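Local coordinates for galactose mutarotase-like protein (Clostridium acetobutylicum, PDB 3OS7) that probably binds a carbohydrate and, as expected of the aldose 1-epimerase family, may interconvert the alpha and beta anomers of an aldose, at residues Phe88-Lys93 with Ser175-Leu180; Pro98-Glu101 with Tyr107-Gly110; Phe249-Ile254 with Thr260-Cys265; Asn308-Lys313 with Ser319-Leu324. All blocks are in the same frame, centred on the assembly; numbering follows the deposited sequence.

Contact 1 (Phe88-Lys93 with Ser175-Leu180)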
loop_
_atom_site.group_PDB
_atom_site.type_symbol
_atom_site.label_atom_id
_atom_site.label_comp_id
_atom_site.label_asym_id
_atom_site.label_seq_id
_atom_site.Cartn_x
_atom_site.Cartn_y
_atom_site.Cartn_z
ATOM N N PHE A 88 -17.860 12.867 6.829
ATOM C CA PHE A 88 -18.278 13.133 5.437
ATOM C C PHE A 88 -19.722 12.693 5.319
ATOM O O PHE A 88 -20.227 11.996 6.185
ATOM C CB PHE A 88 -17.402 12.422 4.388
ATOM C CG PHE A 88 -17.480 10.906 4.405
ATOM C CD1 PHE A 88 -16.623 10.163 5.195
ATOM C CD2 PHE A 88 -18.411 10.219 3.632
ATOM C CE1 PHE A 88 -16.664 8.787 5.189
ATOM C CE2 PHE A 88 -18.465 8.837 3.634
ATOM C CZ PHE A 88 -17.599 8.119 4.425
ATOM N N LYS A 89 -20.364 13.104 4.239
ATOM C CA LYS A 89 -21.721 12.684 3.925
ATOM C C LYS A 89 -21.773 11.831 2.657
ATOM O O LYS A 89 -20.996 12.028 1.710
ATOM C CB LYS A 89 -22.617 13.919 3.760
ATOM C CG LYS A 89 -22.751 14.684 5.039
ATOM C CD LYS A 89 -23.793 15.736 5.006
ATOM C CE LYS A 89 -25.171 15.150 5.200
ATOM N NZ LYS A 89 -26.119 16.230 4.973
ATOM N N LEU A 90 -22.722 10.913 2.637
ATOM C CA LEU A 90 -23.092 10.220 1.405
ATOM C C LEU A 90 -24.609 10.326 1.308
ATOM O O LEU A 90 -25.337 9.775 2.131
ATOM C CB LEU A 90 -22.603 8.769 1.405
ATOM C CG LEU A 90 -22.877 7.975 0.129
ATOM C CD1 LEU A 90 -22.076 8.583 -1.035
ATOM C CD2 LEU A 90 -22.581 6.486 0.282
ATOM N N GLY A 91 -25.082 11.095 0.330
ATOM C CA GLY A 91 -26.484 11.415 0.274
ATOM C C GLY A 91 -26.885 12.115 1.566
ATOM O O GLY A 91 -26.201 13.023 2.030
ATOM N N ASP A 92 -27.945 11.659 2.186
ATOM C CA ASP A 92 -28.380 12.307 3.421
ATOM C C ASP A 92 -27.816 11.638 4.659
ATOM O O ASP A 92 -28.238 11.989 5.767
ATOM C CB ASP A 92 -29.902 12.373 3.478
ATOM C CG ASP A 92 -30.555 10.997 3.411
ATOM O OD1 ASP A 92 -29.878 9.986 3.714
ATOM O OD2 ASP A 92 -31.749 10.931 3.049
ATOM N N LYS A 93 -26.852 10.716 4.496
ATOM C CA LYS A 93 -26.219 10.027 5.634
ATOM C C LYS A 93 -24.913 10.695 6.037
ATOM O O LYS A 93 -24.115 11.037 5.177
ATOM C CB LYS A 93 -25.929 8.569 5.287
ATOM C CG LYS A 93 -27.139 7.779 4.905
ATOM N N SER A 175 -26.764 -3.862 3.485
ATOM C CA SER A 175 -27.966 -3.597 2.711
ATOM C C SER A 175 -28.005 -2.186 2.115
ATOM O O SER A 175 -29.003 -1.792 1.523
ATOM C CB SER A 175 -29.184 -3.828 3.595
ATOM O OG SER A 175 -29.202 -2.915 4.671
ATOM N N GLU A 176 -26.913 -1.425 2.271
ATOM C CA GLU A 176 -26.847 -0.041 1.815
ATOM C C GLU A 176 -25.583 0.220 0.998
ATOM O O GLU A 176 -24.595 -0.509 1.087
ATOM C CB GLU A 176 -26.856 0.909 3.011
ATOM C CG GLU A 176 -28.145 0.890 3.823
ATOM C CD GLU A 176 -28.058 1.758 5.053
ATOM O OE1 GLU A 176 -27.370 1.364 6.024
ATOM O OE2 GLU A 176 -28.688 2.832 5.057
ATOM N N GLU A 177 -25.610 1.315 0.256
ATOM C CA GLU A 177 -24.455 1.777 -0.495
ATOM C C GLU A 177 -23.280 2.085 0.447
ATOM O O GLU A 177 -23.451 2.829 1.390
ATOM C CB GLU A 177 -24.869 3.050 -1.229
ATOM C CG GLU A 177 -24.060 3.366 -2.423
ATOM C CD GLU A 177 -24.395 4.719 -3.029
ATOM O OE1 GLU A 177 -25.240 5.478 -2.478
ATOM O OE2 GLU A 177 -23.789 5.027 -4.063
HETATM N N MSE A 178 -22.103 1.521 0.165
HETATM C CA MSE A 178 -20.938 1.621 1.035
HETATM C C MSE A 178 -19.864 2.525 0.412
HETATM O O MSE A 178 -19.395 2.269 -0.687
HETATM C CB MSE A 178 -20.334 0.251 1.275
HETATM C CG MSE A 178 -19.278 0.230 2.364
HETATM SE SE MSE A 178 -18.344 -1.431 2.483
HETATM C CE MSE A 178 -16.883 -1.127 1.276
ATOM N N PRO A 179 -19.455 3.570 1.134
ATOM C CA PRO A 179 -18.321 4.387 0.661
ATOM C C PRO A 179 -17.069 3.553 0.502
ATOM O O PRO A 179 -16.812 2.667 1.325
ATOM C CB PRO A 179 -18.104 5.375 1.820
ATOM C CG PRO A 179 -19.434 5.403 2.537
ATOM C CD PRO A 179 -20.006 4.054 2.401
ATOM N N LEU A 180 -16.248 3.863 -0.498
ATOM C CA LEU A 180 -15.075 3.054 -0.772
ATOM C C LEU A 180 -13.898 3.922 -1.211
ATOM O O LEU A 180 -13.984 4.677 -2.188
ATOM C CB LEU A 180 -15.374 2.078 -1.908
ATOM C CG LEU A 180 -14.221 1.169 -2.346
ATOM C CD1 LEU A 180 -13.968 0.077 -1.334
ATOM C CD2 LEU A 180 -14.578 0.589 -3.689
#
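Leu90 reaches across to Glu177 and Pro179 and carries the middle of this contact. Its CB only spans the gap between the two backbones, whose nearest CA atoms, Leu90 CA and Pro179 CA, are 7.6 Å apart. At CG, swung away from the backbone N (chi1 -177°), the chain forks. Both methyls lie against Thr323, but CD2 alone also enters the angle between Glu177 and the proline ring. There CD2 lies 3.9 Å from the carbonyl O of Glu177, 4.0 Å from Glu177 OE1 and 4.0 Å from Pro179 CG. A branched leucine suits the place because one methyl can fill that angle while both rest on Thr323. Glu177 crosses it at about a right angle, its carboxylate end (OE1) against CD2, while OE2 is hydrogen-bonded to Thr323 OG1. Beside Leu90, Phe88 presents a ring edge to the proline: its CE2 is 3.7 Å from Pro179 CG, which lies near the ring plane, and its CZ is 3.8 Å from Pro179 CB. No hydrogen bond joins the segments, so apolar surface does the work. Strand 82-90 ends here in a type II' turn, Leu90 to Lys93, that leads into strand 93-96, whose Tyr95 stacks on Phe88 and touches both Leu90 and Pro179. On the other side strand 178-189 begins, paired with strand 322-324 through backbone bonds from Met178 and Leu180.

Contact 2 (Pro98-Glu101 with Tyr107-Gly110)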
loop_
_atom_site.group_PDB
_atom_site.type_symbol
_atom_site.label_atom_id
_atom_site.label_comp_id
_atom_site.label_asym_id
_atom_site.label_seq_id
_atom_site.Cartn_x
_atom_site.Cartn_y
_atom_site.Cartn_z
ATOM N N PRO A 98 -14.162 8.770 15.192
ATOM C CA PRO A 98 -13.331 9.413 16.216
ATOM C C PRO A 98 -12.009 9.894 15.617
ATOM O O PRO A 98 -11.472 9.210 14.783
ATOM C CB PRO A 98 -13.096 8.290 17.228
ATOM C CG PRO A 98 -14.242 7.373 17.052
ATOM C CD PRO A 98 -14.574 7.414 15.593
ATOM N N ILE A 99 -11.506 11.042 16.054
ATOM C CA ILE A 99 -10.281 11.628 15.517
ATOM C C ILE A 99 -9.053 10.810 15.959
ATOM O O ILE A 99 -8.807 10.654 17.159
ATOM C CB ILE A 99 -10.154 13.106 16.006
ATOM C CG1 ILE A 99 -11.297 13.945 15.454
ATOM C CG2 ILE A 99 -8.776 13.735 15.666
ATOM C CD1 ILE A 99 -11.365 13.925 13.881
ATOM N N ASN A 100 -8.287 10.298 15.000
ATOM C CA ASN A 100 -7.037 9.556 15.283
ATOM C C ASN A 100 -5.785 10.260 14.730
ATOM O O ASN A 100 -4.714 9.670 14.724
ATOM C CB ASN A 100 -7.110 8.093 14.817
ATOM C CG ASN A 100 -7.156 7.955 13.312
ATOM O OD1 ASN A 100 -7.370 8.942 12.616
ATOM N ND2 ASN A 100 -6.961 6.722 12.797
ATOM N N GLU A 101 -5.952 11.495 14.243
ATOM C CA GLU A 101 -4.830 12.385 13.908
ATOM C C GLU A 101 -5.119 13.695 14.611
ATOM O O GLU A 101 -5.851 14.524 14.115
ATOM C CB GLU A 101 -4.669 12.561 12.371
ATOM C CG GLU A 101 -3.309 13.184 12.032
ATOM C CD GLU A 101 -3.201 13.902 10.681
ATOM O OE1 GLU A 101 -4.202 14.105 9.975
ATOM O OE2 GLU A 101 -2.068 14.271 10.315
ATOM N N TYR A 107 -9.525 11.940 10.644
ATOM C CA TYR A 107 -9.435 10.496 10.702
ATOM C C TYR A 107 -8.498 10.062 9.594
ATOM O O TYR A 107 -8.618 10.539 8.457
ATOM C CB TYR A 107 -10.801 9.808 10.563
ATOM C CG TYR A 107 -10.689 8.317 10.771
ATOM C CD1 TYR A 107 -10.555 7.785 12.039
ATOM C CD2 TYR A 107 -10.643 7.439 9.694
ATOM C CE1 TYR A 107 -10.405 6.448 12.246
ATOM C CE2 TYR A 107 -10.478 6.075 9.899
ATOM C CZ TYR A 107 -10.353 5.591 11.183
ATOM O OH TYR A 107 -10.197 4.251 11.411
ATOM N N ILE A 108 -7.586 9.124 9.883
ATOM C CA ILE A 108 -6.554 8.769 8.887
ATOM C C ILE A 108 -6.344 7.254 8.852
ATOM O O ILE A 108 -6.369 6.599 9.900
ATOM C CB ILE A 108 -5.220 9.497 9.182
ATOM C CG1 ILE A 108 -4.287 9.486 7.983
ATOM C CG2 ILE A 108 -4.535 8.897 10.404
ATOM C CD1 ILE A 108 -2.938 10.294 8.170
ATOM N N HIS A 109 -6.202 6.713 7.633
ATOM C CA HIS A 109 -5.690 5.362 7.341
ATOM C C HIS A 109 -6.570 4.137 7.648
ATOM O O HIS A 109 -6.387 3.074 7.043
ATOM C CB HIS A 109 -4.306 5.158 7.954
ATOM C CG HIS A 109 -3.241 6.016 7.351
ATOM N ND1 HIS A 109 -3.231 6.370 6.008
ATOM C CD2 HIS A 109 -2.118 6.546 7.895
ATOM C CE1 HIS A 109 -2.165 7.128 5.779
ATOM N NE2 HIS A 109 -1.480 7.252 6.907
ATOM N N GLY A 110 -7.514 4.274 8.567
ATOM C CA GLY A 110 -8.363 3.144 8.942
ATOM C C GLY A 110 -7.779 2.196 9.994
ATOM O O GLY A 110 -6.678 2.394 10.494
#
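Asn100 OD1 takes the backbone N-H of Ile108 in a short bond, 2.7 Å from OD1 to Ile108 N, received on a lone pair in the carbonyl plane. The amide's other end completes the exchange, since Asn100 ND2 donates to Ile108 O at 3.0 Å and 159°. The loop meets strand 106-108 at a classic beta bulge, where Asn100 and Glu101 both face Asn106, and the asparagine side chain stands in for a strand backbone by offering one acceptor and one donor to the same residue. Asparagine fits because its amide copies a peptide group on a short stem. Its chi1 of 68° sets CG between the backbone N and the carbonyl carbon, from where the amide passes obliquely across Tyr107, its plane only 4° from that of the ring, with Asn100 ND2 3.5 Å from Tyr107 CE1. Phe97 meets the same tyrosine edge-to-face. Ile108 puts its CG2 against Glu101 CB, while the Glu101 carboxylate is held by a salt bridge to Arg82 and by Asn104 and Asn106. The next residue, His109, carries Ile108 CG1 over one ring face, meets His185 and is hydrogen-bonded through NE2 to a tartrate, probably from the crystallisation liquor, a position consistent with a sugar pocket as in aldose 1-epimerases. Finally, Pro98 O approaches the edge of the Tyr107 ring near its plane, 3.2 Å from CD1.

Contact 3 (Phe249-Ile254 with Thr260-Cys265)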
loop_
_atom_site.group_PDB
_atom_site.type_symbol
_atom_site.label_atom_id
_atom_site.label_comp_id
_atom_site.label_asym_id
_atom_site.label_seq_id
_atom_site.Cartn_x
_atom_site.Cartn_y
_atom_site.Cartn_z
ATOM N N PHE A 249 0.307 12.915 -5.745
ATOM C CA PHE A 249 0.168 12.971 -7.201
ATOM C C PHE A 249 -1.021 12.180 -7.674
ATOM O O PHE A 249 -1.396 11.183 -7.051
ATOM C CB PHE A 249 1.413 12.366 -7.853
ATOM C CG PHE A 249 2.683 13.130 -7.575
ATOM C CD1 PHE A 249 2.976 14.319 -8.270
ATOM C CD2 PHE A 249 3.555 12.693 -6.612
ATOM C CE1 PHE A 249 4.147 15.025 -8.006
ATOM C CE2 PHE A 249 4.719 13.381 -6.352
ATOM C CZ PHE A 249 5.012 14.560 -7.045
ATOM N N SER A 250 -1.608 12.585 -8.792
ATOM C CA SER A 250 -2.392 11.636 -9.584
ATOM C C SER A 250 -1.462 10.792 -10.454
ATOM O O SER A 250 -0.342 11.189 -10.743
ATOM C CB SER A 250 -3.452 12.348 -10.415
ATOM O OG SER A 250 -2.920 13.452 -11.108
ATOM N N LEU A 251 -1.966 9.652 -10.911
ATOM C CA LEU A 251 -1.198 8.712 -11.712
ATOM C C LEU A 251 -1.715 8.648 -13.131
ATOM O O LEU A 251 -2.896 8.876 -13.393
ATOM C CB LEU A 251 -1.300 7.315 -11.118
ATOM C CG LEU A 251 -0.620 7.125 -9.744
ATOM C CD1 LEU A 251 -0.893 5.719 -9.227
ATOM C CD2 LEU A 251 0.871 7.395 -9.862
ATOM N N LYS A 252 -0.831 8.282 -14.043
ATOM C CA LYS A 252 -1.215 7.976 -15.417
ATOM C C LYS A 252 -0.385 6.799 -15.888
ATOM O O LYS A 252 0.571 6.395 -15.204
ATOM C CB LYS A 252 -1.013 9.186 -16.321
ATOM C CG LYS A 252 0.434 9.662 -16.398
ATOM C CD LYS A 252 0.655 10.794 -17.429
ATOM C CE LYS A 252 2.143 10.968 -17.675
ATOM N NZ LYS A 252 2.417 12.213 -18.433
ATOM N N ASP A 253 -0.770 6.219 -17.025
ATOM C CA ASP A 253 0.095 5.281 -17.731
ATOM C C ASP A 253 1.183 5.998 -18.529
ATOM O O ASP A 253 0.983 7.097 -19.068
ATOM C CB ASP A 253 -0.674 4.384 -18.728
ATOM C CG ASP A 253 -1.767 3.539 -18.090
ATOM O OD1 ASP A 253 -1.907 3.440 -16.842
ATOM O OD2 ASP A 253 -2.533 2.972 -18.889
ATOM N N ILE A 254 2.346 5.368 -18.572
ATOM C CA ILE A 254 3.448 5.751 -19.421
ATOM C C ILE A 254 3.856 4.558 -20.278
ATOM O O ILE A 254 3.434 3.438 -20.033
ATOM C CB ILE A 254 4.675 6.237 -18.624
ATOM C CG1 ILE A 254 5.219 5.135 -17.692
ATOM C CG2 ILE A 254 4.337 7.513 -17.877
ATOM C CD1 ILE A 254 6.534 5.478 -17.031
ATOM N N THR A 260 2.487 -0.437 -21.925
ATOM C CA THR A 260 2.090 0.572 -20.931
ATOM C C THR A 260 2.473 0.111 -19.512
ATOM O O THR A 260 2.466 -1.073 -19.196
ATOM C CB THR A 260 0.620 0.946 -20.972
ATOM O OG1 THR A 260 -0.173 -0.206 -20.713
ATOM C CG2 THR A 260 0.252 1.570 -22.341
ATOM N N PHE A 261 2.787 1.088 -18.677
ATOM C CA PHE A 261 3.168 0.832 -17.298
ATOM C C PHE A 261 2.575 1.919 -16.448
ATOM O O PHE A 261 2.584 3.086 -16.840
ATOM C CB PHE A 261 4.672 0.864 -17.161
ATOM C CG PHE A 261 5.155 0.701 -15.737
ATOM C CD1 PHE A 261 5.243 -0.548 -15.164
ATOM C CD2 PHE A 261 5.479 1.801 -14.976
ATOM C CE1 PHE A 261 5.654 -0.697 -13.846
ATOM C CE2 PHE A 261 5.899 1.654 -13.661
ATOM C CZ PHE A 261 5.993 0.421 -13.108
ATOM N N ARG A 262 2.047 1.515 -15.296
ATOM C CA ARG A 262 1.636 2.430 -14.257
ATOM C C ARG A 262 2.260 1.957 -12.947
ATOM O O ARG A 262 2.238 0.775 -12.625
ATOM C CB ARG A 262 0.118 2.497 -14.142
ATOM C CG ARG A 262 -0.408 3.400 -12.994
ATOM C CD ARG A 262 -1.936 3.363 -12.817
ATOM N NE ARG A 262 -2.529 3.955 -14.001
ATOM C CZ ARG A 262 -3.580 4.754 -14.058
ATOM N NH1 ARG A 262 -4.241 5.128 -12.989
ATOM N NH2 ARG A 262 -3.959 5.217 -15.239
ATOM N N GLY A 263 2.866 2.898 -12.227
ATOM C CA GLY A 263 3.435 2.582 -10.926
ATOM C C GLY A 263 4.743 3.280 -10.689
ATOM O O GLY A 263 4.963 4.383 -11.177
ATOM N N ALA A 264 5.584 2.622 -9.913
ATOM C CA ALA A 264 6.841 3.185 -9.477
ATOM C C ALA A 264 7.958 2.200 -9.640
ATOM O O ALA A 264 7.755 0.990 -9.765
ATOM C CB ALA A 264 6.734 3.679 -7.984
ATOM N N CYS A 265 9.172 2.731 -9.616
ATOM C CA CYS A 265 10.330 1.893 -9.482
ATOM C C CYS A 265 11.427 2.583 -8.724
ATOM O O CYS A 265 11.444 3.808 -8.624
ATOM C CB CYS A 265 10.836 1.366 -10.822
ATOM S SG CYS A 265 11.661 2.566 -11.877
#
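The guanidinium of Arg262 has Lys252 CA and the Leu251 carbonyl over one face and the Asp253 carboxylate at its edge. The two groups stand nearly upright to each other, their planes 75° apart, and a single oxygen is gripped from the side by two nitrogens in a salt bridge: Asp253 OD1 lies 3.0 Å from Arg262 NE and 3.2 Å from Arg262 NH2. NH2 meets the oxygen from above the carboxylate plane. A bend at chi3 (-66°) in an otherwise extended arginine turns the head back along the neighbouring strand, where NH1 bonds to Tyr283 O and to a tetraethylene glycol, probably from the crystallisation liquor. That length and number of N-H groups let one residue hold both Asp253 and Tyr283. The Phe261 ring has Ile254 CG1 at its edge, 4.3 Å from CD2; Gly263, without a side chain, makes room for Phe261 CZ. Ile254 and Phe261 form a hydrogen-bonded antiparallel pair: Ile254 N reaches Phe261 O at 2.9 Å, almost straight at 176°, and Phe261 N reaches Ile254 O at 2.8 Å. This is a beta hairpin of strands 246-256 and 259-261, part of the antiparallel beta-sandwich of galactose mutarotase-like proteins.

Contact 4 (Asn308-Lys313 with Ser319-Leu324). With EDO (1,2-ethanediol), chain G.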
loop_
_atom_site.group_PDB
_atom_site.type_symbol
_atom_site.label_atom_id
_atom_site.label_comp_id
_atom_site.label_asym_id
_atom_site.label_seq_id
_atom_site.Cartn_x
_atom_site.Cartn_y
_atom_site.Cartn_z
ATOM N N ASN A 308 -8.933 12.669 1.208
ATOM C CA ASN A 308 -10.195 13.332 1.622
ATOM C C ASN A 308 -11.267 13.270 0.515
ATOM O O ASN A 308 -12.087 14.142 0.447
ATOM C CB ASN A 308 -9.896 14.786 2.023
ATOM C CG ASN A 308 -11.044 15.472 2.800
ATOM O OD1 ASN A 308 -11.744 14.855 3.596
ATOM N ND2 ASN A 308 -11.175 16.781 2.606
ATOM N N SER A 309 -11.217 12.248 -0.346
ATOM C CA SER A 309 -12.068 12.168 -1.544
ATOM C C SER A 309 -13.586 12.332 -1.289
ATOM O O SER A 309 -14.259 12.943 -2.101
ATOM C CB SER A 309 -11.836 10.861 -2.323
ATOM O OG SER A 309 -12.301 9.707 -1.637
ATOM N N PRO A 310 -14.127 11.815 -0.174
ATOM C CA PRO A 310 -15.556 12.020 0.038
ATOM C C PRO A 310 -15.977 13.480 0.208
ATOM O O PRO A 310 -17.153 13.795 0.052
ATOM C CB PRO A 310 -15.823 11.242 1.334
ATOM C CG PRO A 310 -14.714 10.327 1.459
ATOM C CD PRO A 310 -13.549 11.016 0.908
ATOM N N ASN A 311 -15.033 14.368 0.521
ATOM C CA ASN A 311 -15.353 15.766 0.795
ATOM C C ASN A 311 -14.915 16.792 -0.256
ATOM O O ASN A 311 -15.200 17.965 -0.084
ATOM C CB ASN A 311 -14.721 16.169 2.143
ATOM C CG ASN A 311 -15.439 15.566 3.341
ATOM O OD1 ASN A 311 -16.687 15.607 3.421
ATOM N ND2 ASN A 311 -14.660 15.049 4.306
ATOM N N VAL A 312 -14.181 16.384 -1.295
ATOM C CA VAL A 312 -13.611 17.351 -2.241
ATOM C C VAL A 312 -14.707 17.802 -3.226
ATOM O O VAL A 312 -15.676 17.090 -3.472
ATOM C CB VAL A 312 -12.392 16.799 -3.020
ATOM C CG1 VAL A 312 -11.201 16.498 -2.077
ATOM C CG2 VAL A 312 -12.765 15.527 -3.830
ATOM N N LYS A 313 -14.555 19.005 -3.752
ATOM C CA LYS A 313 -15.541 19.595 -4.689
ATOM C C LYS A 313 -15.052 19.341 -6.076
ATOM O O LYS A 313 -14.708 20.262 -6.813
ATOM C CB LYS A 313 -15.687 21.084 -4.451
ATOM C CG LYS A 313 -16.225 21.404 -3.115
ATOM C CD LYS A 313 -16.400 22.872 -2.930
ATOM C CE LYS A 313 -16.959 23.122 -1.597
ATOM N NZ LYS A 313 -17.128 24.539 -1.346
ATOM N N SER A 319 -11.941 12.681 -8.670
ATOM C CA SER A 319 -11.550 12.380 -7.287
ATOM C C SER A 319 -11.248 10.899 -7.093
ATOM O O SER A 319 -10.413 10.556 -6.283
ATOM C CB SER A 319 -12.624 12.819 -6.294
ATOM O OG SER A 319 -13.709 11.913 -6.243
ATOM N N GLY A 320 -11.962 10.035 -7.812
ATOM C CA GLY A 320 -11.865 8.591 -7.657
ATOM C C GLY A 320 -12.700 7.992 -6.535
ATOM O O GLY A 320 -12.649 6.765 -6.294
ATOM N N PHE A 321 -13.463 8.834 -5.818
ATOM C CA PHE A 321 -14.340 8.350 -4.779
ATOM C C PHE A 321 -15.362 7.437 -5.433
ATOM O O PHE A 321 -15.871 7.745 -6.507
ATOM C CB PHE A 321 -15.032 9.515 -4.095
ATOM C CG PHE A 321 -15.978 9.098 -3.033
ATOM C CD1 PHE A 321 -15.516 8.457 -1.914
ATOM C CD2 PHE A 321 -17.347 9.318 -3.168
ATOM C CE1 PHE A 321 -16.410 8.047 -0.908
ATOM C CE2 PHE A 321 -18.224 8.941 -2.163
ATOM C CZ PHE A 321 -17.740 8.310 -1.032
ATOM N N LYS A 322 -15.631 6.316 -4.789
ATOM C CA LYS A 322 -16.528 5.294 -5.302
ATOM C C LYS A 322 -17.426 4.832 -4.170
ATOM O O LYS A 322 -17.174 5.056 -2.982
ATOM C CB LYS A 322 -15.725 4.086 -5.849
ATOM C CG LYS A 322 -14.887 4.376 -7.087
ATOM C CD LYS A 322 -14.210 3.136 -7.661
ATOM C CE LYS A 322 -14.952 2.605 -8.872
ATOM N NZ LYS A 322 -16.382 2.333 -8.589
ATOM N N THR A 323 -18.514 4.188 -4.548
ATOM C CA THR A 323 -19.306 3.484 -3.570
ATOM C C THR A 323 -19.572 2.097 -4.126
ATOM O O THR A 323 -19.483 1.871 -5.349
ATOM C CB THR A 323 -20.608 4.208 -3.303
ATOM O OG1 THR A 323 -21.382 4.224 -4.497
ATOM C CG2 THR A 323 -20.345 5.642 -2.856
ATOM N N LEU A 324 -19.844 1.157 -3.233
ATOM C CA LEU A 324 -20.256 -0.174 -3.614
ATOM C C LEU A 324 -21.732 -0.390 -3.262
ATOM O O LEU A 324 -22.171 -0.119 -2.155
ATOM C CB LEU A 324 -19.408 -1.219 -2.905
ATOM C CG LEU A 324 -17.944 -1.338 -3.304
ATOM C CD1 LEU A 324 -17.286 -2.421 -2.450
ATOM C CD2 LEU A 324 -17.867 -1.667 -4.781
HETATM C C1 EDO G . -11.743 21.512 -1.534
HETATM O O1 EDO G . -12.520 22.595 -1.016
HETATM C C2 EDO G . -12.484 21.198 -2.808
HETATM O O2 EDO G . -11.850 20.180 -3.555
#
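Pro310 lies over one face of the Phe321 ring, its CA 4.1 Å from the ring centroid and 13° off the normal, a CH-pi contact. The proline CG reaches further toward the rim, 3.7 Å from Phe321 CE1, and the two side chains cross at about a right angle. Proline suits the site because its rigid ring brings several C-H groups to an aromatic face without bringing a polar atom. Phe321 is placed there by its chi1 of 179°, which sends the ring away from its backbone N and back toward the loop. Ser309 fits in beside it: Ser309 OG is 3.5 Å from Phe321 CD1, and this buried hydroxyl is satisfied by a hydrogen bond with Ser305 OG. Farther along, Val312 CG2 rests on Ser319 CB at 3.7 Å. Loop 308-313 is braced by its own bonds, since Asn311 N donates to Asn308 O, and Asn311 ND2 to Asn308 OD1 at 3.0 Å. At its end Lys313 N is hydrogen-bonded to an ethanediol, probably from the crystallisation liquor. Outside the pair, Phe321 also touches Pro179, while Pro310 touches Phe88. On the partner side Ser319 closes helix 316-319 and Gly320 leaves it with positive phi, which its lack of a side chain permits. Ser319 OG then accepts from Phe321 N at 3.1 Å and 169°, an ST turn that leads the chain from helix to strand 322-324.

From the N terminus, contact 1 opens at residues 88-93 and closes only at 175-180, joining the end of strand 82-90 to the start of strand 178-189. Contact 2, between 98-101 and 107-110, is nested inside that long loop and folds a short one onto strand 106-108, a neighbour of 82-90. Contact 3 follows in series, tightening the hairpin 246-256 with 259-261 elsewhere in the sandwich, its centre about 30 Å from that of contact 1. Contact 4 closes last, bending the chain round helix 316-319. It touches contact 1: strand 322-324 pairs with 178-189, so the late chain is joined to the early one. No loops cross.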